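Local coordinates for cycloalternan-forming enzyme (Listeria monocytogenes serovar 1/2a, PDB 5F7U), which belongs to glycoside hydrolase family 31, pairing a TIM-barrel domain with several beta-rich domains, and binds glycans and magnesium ions, at residues F290-N295 / N344-N349; Y336-K341 / T351-K356; K440-S445 / M451-W456. The protein carries 1 engineered substitution. All blocks are in the same frame, centred on the assembly; numbering follows the deposited sequence.

Contact 1 of 3, residues F290-N295 / N344-N349. With MG (magnesium ion), chain H.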
# COMPACT_ATOMS: atom_id res chain seq x y z
N PHE A 290 12.51 -3.81 -3.33
CA PHE A 290 12.82 -2.76 -2.38
C PHE A 290 12.25 -3.20 -1.05
O PHE A 290 11.09 -3.60 -0.98
CB PHE A 290 12.15 -1.45 -2.81
CG PHE A 290 12.19 -0.34 -1.78
CD1 PHE A 290 13.40 0.11 -1.21
CD2 PHE A 290 11.00 0.30 -1.42
CE1 PHE A 290 13.41 1.16 -0.27
CE2 PHE A 290 11.01 1.36 -0.48
CZ PHE A 290 12.20 1.78 0.08
N PHE A 291 13.07 -3.13 -0.01
CA PHE A 291 12.58 -3.31 1.34
C PHE A 291 13.05 -2.22 2.28
O PHE A 291 14.07 -1.57 2.03
CB PHE A 291 12.92 -4.71 1.91
CG PHE A 291 14.38 -4.92 2.27
CD1 PHE A 291 14.89 -4.44 3.47
CD2 PHE A 291 15.22 -5.65 1.41
CE1 PHE A 291 16.22 -4.64 3.81
CE2 PHE A 291 16.55 -5.86 1.75
CZ PHE A 291 17.05 -5.35 2.95
N VAL A 292 12.31 -2.03 3.35
CA VAL A 292 12.69 -1.10 4.42
C VAL A 292 12.88 -1.91 5.68
O VAL A 292 12.02 -2.73 6.03
CB VAL A 292 11.59 -0.04 4.63
CG1 VAL A 292 11.89 0.81 5.88
CG2 VAL A 292 11.47 0.85 3.40
N SER A 293 14.02 -1.68 6.36
CA SER A 293 14.28 -2.32 7.64
C SER A 293 13.99 -1.37 8.78
O SER A 293 14.29 -0.17 8.68
CB SER A 293 15.73 -2.81 7.71
OG SER A 293 16.09 -3.08 9.06
N ALA A 294 13.44 -1.90 9.87
CA ALA A 294 13.26 -1.10 11.07
C ALA A 294 14.59 -0.70 11.73
O ALA A 294 14.60 0.12 12.65
CB ALA A 294 12.33 -1.82 12.04
N ASN A 295 15.71 -1.23 11.23
CA ASN A 295 17.05 -0.72 11.59
C ASN A 295 17.46 0.54 10.84
O ASN A 295 18.63 0.94 10.86
CB ASN A 295 18.11 -1.83 11.50
CG ASN A 295 17.98 -2.81 12.65
OD1 ASN A 295 17.06 -2.68 13.46
ND2 ASN A 295 18.85 -3.80 12.71
N ASN A 344 9.79 7.23 6.70
CA ASN A 344 9.04 7.75 5.58
C ASN A 344 9.91 8.53 4.61
O ASN A 344 9.64 8.53 3.40
CB ASN A 344 7.87 8.58 6.10
CG ASN A 344 6.87 7.72 6.84
OD1 ASN A 344 6.42 6.70 6.30
ND2 ASN A 344 6.58 8.08 8.09
N ASP A 345 10.96 9.13 5.15
CA ASP A 345 11.96 9.80 4.33
C ASP A 345 12.77 8.79 3.50
O ASP A 345 13.19 9.11 2.38
CB ASP A 345 12.89 10.64 5.18
CG ASP A 345 13.66 11.65 4.36
OD1 ASP A 345 13.03 12.29 3.49
OD2 ASP A 345 14.88 11.79 4.58
N ILE A 346 12.97 7.58 4.04
CA ILE A 346 13.63 6.52 3.26
C ILE A 346 12.76 6.19 2.05
O ILE A 346 13.26 6.10 0.92
CB ILE A 346 13.92 5.27 4.13
CG1 ILE A 346 15.03 5.60 5.14
CG2 ILE A 346 14.26 4.04 3.27
CD1 ILE A 346 15.21 4.55 6.23
N VAL A 347 11.45 6.05 2.27
CA VAL A 347 10.50 5.86 1.17
C VAL A 347 10.54 7.02 0.17
O VAL A 347 10.56 6.78 -1.06
CB VAL A 347 9.06 5.57 1.67
CG1 VAL A 347 8.12 5.31 0.49
CG2 VAL A 347 9.12 4.33 2.55
N ASN A 348 10.57 8.26 0.67
CA ASN A 348 10.72 9.40 -0.22
C ASN A 348 11.98 9.28 -1.11
O ASN A 348 11.91 9.52 -2.32
CB ASN A 348 10.75 10.72 0.54
CG ASN A 348 10.77 11.90 -0.39
OD1 ASN A 348 9.83 12.13 -1.15
ND2 ASN A 348 11.89 12.63 -0.38
N ASN A 349 13.11 8.92 -0.49
CA ASN A 349 14.36 8.77 -1.26
C ASN A 349 14.25 7.69 -2.32
O ASN A 349 14.74 7.85 -3.43
CB ASN A 349 15.56 8.55 -0.32
CG ASN A 349 15.83 9.76 0.56
OD1 ASN A 349 15.38 10.86 0.25
ND2 ASN A 349 16.56 9.56 1.67
MG MG H . 16.01 12.86 0.73
O HOH W 1 14.18 13.35 1.38
O HOH W 2 16.56 12.45 2.66
O HOH W 3 16.62 14.88 0.97
O HOH W 4 17.93 12.22 0.14
O HOH W 5 15.48 13.41 -1.15
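Val292 and Ile346 meet through methyl groups: CG2 of Val292 lies 4.2 Å from CG2 of Ile346, where helix segment 344-349 runs nearly antiparallel to strand segment 290-293, at 159°. The same Val292 CG2 also rests against CG2 of Val347, 4.3 Å away, so one valine methyl fits against two successive helix residues. Phe290, two residues back on the same strand face, swings its CG opposite the backbone N (chi1 169°), and the outer end of its ring comes to the helix. There CZ is 4.4 Å from Ile346 CG2, which approaches the ring edge near its plane, while Tyr350 stacks with the ring. The far side of the helix is polar. Asn349, its CG turned away from its own carbonyl carbon (chi1 -65°), gives OD1 to a magnesium ion at 2.2 Å, and five waters complete the six-coordinate shell. Asp345 holds the ion from the second shell, as OD1 and OD2 each accept a hydrogen bond from a different metal-bound water. The arrangement is an amphipathic helix laid on a beta sheet, here carrying a hydrated magnesium site and packed on a strand of the family 31 galactose mutarotase-like domain.

Contact 2 of 3, residues Y336-K341 / T351-K356; sequences YVISGK and TDITGK
The ring of Tyr336 has one face covered by Ile353, whose CD1 sits 3.8 Å from the ring centroid and 17° off the normal, a CH-pi contact displaced toward the rim on the CD2 side. There CD1 comes to 3.6 Å of Tyr336 CD2. Over the same face, the other branch of the isoleucine reaches the hydroxyl end of the ring, with CG2 3.9 Å from Tyr336 CZ and equally far from OH. Thr158, Arg160, Glu154 and Asn302 also touch the tyrosine side chain. Tyr336 and Ile353 run alongside one another with opposite headings, and both isoleucine branches bear on the one ring face. The torsion of Ile353 makes this possible: with CG1 opposite the carbonyl carbon (chi1 -62°) and CD1 extended beyond it, the two methyl groups are spread along the ring. Ile338, on the same side of the strand, reaches tip to tip with the helix residue, its CD1 lying 4.0 Å from Ile353 CD1; the Ile353 CD1 methyl thus has an aromatic and an aliphatic neighbour. Beyond this apolar patch the helix ends at Gly355, which has positive phi and whose N still bonds to Thr351 O. Lys356 then folds back on the last turn. Its NZ donates to Thr351 OG1 at 2.9 Å and makes a salt bridge with Asp352 OD1, also at 2.9 Å, meeting the carboxylate from above its plane, 47° out of it. The chemistry therefore divides: between 336-341 and 351-356 the contact is dispersion and CH-pi alone, while these polar bonds stay within 351-356 and tie Lys356 back to the last turn; the hydrogen bond from Asn349 to Ser339 O lies earlier in the helix.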
# COMPACT_ATOMS: atom_id res chain seq x y z
N TYR A 336 21.05 0.13 -4.10
CA TYR A 336 21.15 1.30 -3.25
C TYR A 336 20.92 0.91 -1.80
O TYR A 336 20.05 0.06 -1.51
CB TYR A 336 20.10 2.34 -3.61
CG TYR A 336 20.15 2.91 -5.00
CD1 TYR A 336 19.63 2.20 -6.11
CD2 TYR A 336 20.62 4.21 -5.22
CE1 TYR A 336 19.65 2.76 -7.40
CE2 TYR A 336 20.63 4.78 -6.50
CZ TYR A 336 20.15 4.05 -7.57
OH TYR A 336 20.17 4.66 -8.81
N VAL A 337 21.69 1.51 -0.90
CA VAL A 337 21.37 1.48 0.52
C VAL A 337 20.92 2.90 0.90
O VAL A 337 21.68 3.85 0.78
CB VAL A 337 22.56 1.01 1.39
CG1 VAL A 337 22.20 1.08 2.88
CG2 VAL A 337 22.99 -0.40 0.98
N ILE A 338 19.68 3.00 1.35
CA ILE A 338 18.96 4.27 1.47
C ILE A 338 18.76 4.57 2.94
O ILE A 338 18.15 3.78 3.66
CB ILE A 338 17.60 4.17 0.75
CG1 ILE A 338 17.79 3.70 -0.71
CG2 ILE A 338 16.88 5.53 0.81
CD1 ILE A 338 16.50 3.53 -1.48
N SER A 339 19.30 5.71 3.38
CA SER A 339 19.03 6.24 4.71
C SER A 339 18.14 7.48 4.56
O SER A 339 17.70 7.80 3.45
CB SER A 339 20.35 6.58 5.40
OG SER A 339 20.12 7.08 6.72
N GLY A 340 17.83 8.14 5.67
CA GLY A 340 17.02 9.35 5.63
C GLY A 340 16.75 9.86 7.03
O GLY A 340 17.31 9.33 8.00
N LYS A 341 15.90 10.88 7.12
CA LYS A 341 15.59 11.55 8.39
C LYS A 341 14.75 10.64 9.29
O LYS A 341 14.86 10.67 10.53
CB LYS A 341 14.85 12.88 8.14
CG LYS A 341 15.65 13.87 7.29
CD LYS A 341 14.91 15.20 7.07
CE LYS A 341 14.00 15.21 5.82
NZ LYS A 341 14.77 15.07 4.54
N THR A 351 11.48 6.97 -3.83
CA THR A 351 10.68 7.57 -4.91
C THR A 351 11.47 8.60 -5.73
O THR A 351 11.13 8.86 -6.89
CB THR A 351 9.34 8.16 -4.43
OG1 THR A 351 9.58 9.28 -3.57
CG2 THR A 351 8.50 7.07 -3.77
N ASP A 352 12.52 9.17 -5.14
CA ASP A 352 13.44 10.00 -5.93
C ASP A 352 14.06 9.16 -7.04
O ASP A 352 14.31 9.66 -8.15
CB ASP A 352 14.58 10.55 -5.08
CG ASP A 352 14.15 11.65 -4.15
OD1 ASP A 352 13.16 12.37 -4.40
OD2 ASP A 352 14.85 11.82 -3.15
N ILE A 353 14.32 7.89 -6.73
CA ILE A 353 15.00 7.00 -7.66
C ILE A 353 14.02 6.44 -8.70
O ILE A 353 14.34 6.40 -9.89
CB ILE A 353 15.75 5.86 -6.93
CG1 ILE A 353 16.85 6.43 -6.00
CG2 ILE A 353 16.35 4.86 -7.93
CD1 ILE A 353 17.24 5.48 -4.89
N THR A 354 12.84 6.02 -8.25
CA THR A 354 11.94 5.20 -9.09
C THR A 354 10.68 5.92 -9.53
O THR A 354 9.91 5.38 -10.34
CB THR A 354 11.52 3.89 -8.40
OG1 THR A 354 10.74 4.19 -7.23
CG2 THR A 354 12.76 3.08 -8.00
N GLY A 355 10.44 7.12 -8.99
CA GLY A 355 9.29 7.92 -9.42
C GLY A 355 8.33 8.24 -8.29
O GLY A 355 8.05 7.41 -7.43
N LYS A 356 7.86 9.48 -8.29
CA LYS A 356 6.85 9.90 -7.33
C LYS A 356 5.48 9.40 -7.73
O LYS A 356 5.18 9.24 -8.92
CB LYS A 356 6.79 11.43 -7.25
CG LYS A 356 8.12 12.11 -6.94
CD LYS A 356 8.52 11.85 -5.51
CE LYS A 356 10.03 12.03 -5.37
NZ LYS A 356 10.33 12.06 -3.92

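Contact 3 of 3, residues K440-S445 / M451-W456. With GLC (alpha-D-glucopyranose), chain F; GLC (alpha-D-glucopyranose), chain B.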
# COMPACT_ATOMS: atom_id res chain seq x y z
N LYS A 440 -22.88 7.39 -24.82
CA LYS A 440 -22.66 8.81 -24.49
C LYS A 440 -23.66 9.28 -23.43
O LYS A 440 -23.28 9.86 -22.42
CB LYS A 440 -22.80 9.65 -25.76
CG LYS A 440 -22.01 10.94 -25.76
CD LYS A 440 -21.94 11.53 -27.17
CE LYS A 440 -23.14 12.39 -27.50
NZ LYS A 440 -22.90 13.19 -28.74
N GLY A 441 -24.95 9.01 -23.65
CA GLY A 441 -25.99 9.40 -22.69
C GLY A 441 -25.87 8.68 -21.37
O GLY A 441 -26.14 9.25 -20.32
N MET A 442 -25.44 7.42 -21.42
CA MET A 442 -25.23 6.64 -20.21
C MET A 442 -24.12 7.29 -19.37
O MET A 442 -24.29 7.47 -18.16
CB MET A 442 -24.89 5.17 -20.59
CG MET A 442 -24.62 4.21 -19.41
SD MET A 442 -22.97 4.35 -18.70
CE MET A 442 -21.99 3.72 -20.06
N VAL A 443 -23.00 7.64 -20.01
CA VAL A 443 -21.88 8.27 -19.29
C VAL A 443 -22.32 9.64 -18.71
O VAL A 443 -22.01 9.96 -17.55
CB VAL A 443 -20.62 8.37 -20.19
CG1 VAL A 443 -19.54 9.23 -19.54
CG2 VAL A 443 -20.07 6.97 -20.48
N ASP A 444 -23.09 10.39 -19.49
CA ASP A 444 -23.60 11.68 -19.03
C ASP A 444 -24.44 11.53 -17.76
O ASP A 444 -24.34 12.36 -16.85
CB ASP A 444 -24.44 12.37 -20.12
CG ASP A 444 -23.59 12.88 -21.26
OD1 ASP A 444 -22.39 13.13 -21.09
OD2 ASP A 444 -24.14 13.07 -22.36
N SER A 445 -25.23 10.46 -17.70
CA SER A 445 -26.07 10.22 -16.52
C SER A 445 -25.23 9.83 -15.30
O SER A 445 -25.59 10.18 -14.18
CB SER A 445 -27.17 9.20 -16.81
OG SER A 445 -26.64 7.87 -16.83
N MET A 451 -20.56 11.21 -10.36
CA MET A 451 -19.60 10.11 -10.45
C MET A 451 -18.81 10.18 -11.75
O MET A 451 -19.12 10.96 -12.64
CB MET A 451 -20.29 8.75 -10.31
CG MET A 451 -21.23 8.67 -9.12
SD MET A 451 -21.91 7.03 -8.85
CE MET A 451 -23.24 7.49 -7.74
N ASN A 452 -17.78 9.36 -11.81
CA ASN A 452 -16.81 9.35 -12.88
C ASN A 452 -16.61 7.90 -13.23
O ASN A 452 -16.53 7.05 -12.34
CB ASN A 452 -15.49 9.94 -12.37
CG ASN A 452 -15.64 11.37 -11.90
OD1 ASN A 452 -15.40 12.26 -12.66
ND2 ASN A 452 -16.08 11.58 -10.64
N ILE A 453 -16.53 7.60 -14.51
CA ILE A 453 -16.63 6.21 -14.94
C ILE A 453 -15.33 5.73 -15.57
O ILE A 453 -14.73 6.44 -16.37
CB ILE A 453 -17.83 6.01 -15.92
CG1 ILE A 453 -18.08 4.51 -16.20
CG2 ILE A 453 -17.66 6.82 -17.22
CD1 ILE A 453 -19.48 4.24 -16.76
N VAL A 454 -14.91 4.52 -15.22
CA VAL A 454 -13.76 3.89 -15.89
C VAL A 454 -14.18 2.59 -16.58
O VAL A 454 -15.14 1.93 -16.13
CB VAL A 454 -12.53 3.67 -14.94
CG1 VAL A 454 -12.12 4.99 -14.28
CG2 VAL A 454 -12.81 2.62 -13.90
N LEU A 455 -13.52 2.24 -17.68
CA LEU A 455 -13.83 1.01 -18.42
C LEU A 455 -12.70 -0.01 -18.32
O LEU A 455 -11.52 0.33 -18.42
CB LEU A 455 -14.09 1.34 -19.91
CG LEU A 455 -15.24 2.30 -20.21
CD1 LEU A 455 -15.41 2.39 -21.73
CD2 LEU A 455 -16.54 1.84 -19.56
N TRP A 456 -13.07 -1.27 -18.19
CA TRP A 456 -12.13 -2.39 -18.03
C TRP A 456 -11.37 -2.64 -19.34
O TRP A 456 -11.97 -2.58 -20.44
CB TRP A 456 -12.95 -3.61 -17.66
CG TRP A 456 -12.25 -4.89 -17.24
CD1 TRP A 456 -11.92 -5.27 -15.96
CD2 TRP A 456 -11.88 -5.99 -18.09
NE1 TRP A 456 -11.37 -6.54 -15.97
CE2 TRP A 456 -11.34 -7.01 -17.26
CE3 TRP A 456 -11.97 -6.23 -19.47
CZ2 TRP A 456 -10.87 -8.23 -17.77
CZ3 TRP A 456 -11.48 -7.46 -19.99
CH2 TRP A 456 -10.95 -8.44 -19.13
C1 GLC F . -10.03 -10.08 -13.22
C2 GLC F . -10.09 -8.98 -12.14
C3 GLC F . -11.49 -8.80 -11.53
C4 GLC F . -12.54 -8.62 -12.64
C5 GLC F . -12.35 -9.64 -13.77
C6 GLC F . -13.26 -9.40 -14.96
O2 GLC F . -9.04 -9.16 -11.19
O3 GLC F . -11.54 -7.66 -10.65
O4 GLC F . -13.86 -8.76 -12.09
O5 GLC F . -10.99 -9.73 -14.24
O6 GLC F . -13.08 -10.54 -15.83
C1 GLC B . -14.36 -11.02 -16.31
C2 GLC B . -14.15 -12.29 -17.15
C3 GLC B . -13.59 -11.96 -18.54
C4 GLC B . -14.43 -10.89 -19.24
C5 GLC B . -14.50 -9.66 -18.32
C6 GLC B . -15.24 -8.47 -18.90
O2 GLC B . -13.23 -13.16 -16.49
O3 GLC B . -13.54 -13.14 -19.35
O4 GLC B . -13.83 -10.57 -20.49
O5 GLC B . -15.09 -10.03 -17.06
O6 GLC B . -16.64 -8.78 -18.97
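Helix 439-448 turns back into strand 452-457 over a short loop, and the two backbones draw nearest at Val443 and Ile453, whose CA atoms are 7.1 Å apart. Ile453 points toward the helix and takes up both of its partners, one with each branch. Its CG2 packs against the valine, 3.8 Å from Val443 CG1, the two side chains crossing obliquely. Its extended CG1 branch ends in CD1, which lies 4.0 Å from Met442 SD. The methionine starts out to one side of the strand, with CG opposite the backbone N (chi1 179°), but bends at both of the next torsions. The thioether thus curls in and crosses the isoleucine at about a right angle. This is a helix packed on the outside of the family 31 TIM barrel, just before the strand it leads into: strand 452-457 is the third of eight parallel strands, and Ile453 faces the helical layer, where Phe397 and Leu399 of the neighbouring strand 396-399 touch it too. Within the helix, Ser445 OG donates to Met442 O at 2.7 Å, with a C=O...donor angle of 128°, a bond from the hydroxyl back to the backbone of its own helix. The other end of the strand leads to the glycan pocket. Trp456 has C5 of one alpha-D-glucopyranose (chain B) over a face of its indole, 3.8 Å above the plane and offset toward the rim. A second alpha-D-glucopyranose (chain F) approaches the indole obliquely, its C6 lying 3.6 Å from Trp456 NE1. Glu400 and Asn537 touch the tryptophan as well.

In the fold
Followed from the N terminus, the chain passes strand 287-293 and then strand 333-338 before entering helix 343-354. The first half of that helix closes contact 1 over 48 intervening residues, and its last turn closes contact 2 over nine. Because 336-341 falls between the two segments of contact 1 while its partner 351-356 comes after both, the contacts cross rather than nest. Their centres are about 8 Å apart, and Asn349 ND2 bonds to Ser339 O, just past strand 333-338; one helix thus packs against two strands of the N-terminal beta-rich region. Contact 3 comes later in series, its centre about 39 Å from that of contact 1, and closes a tight local loop inside the TIM barrel.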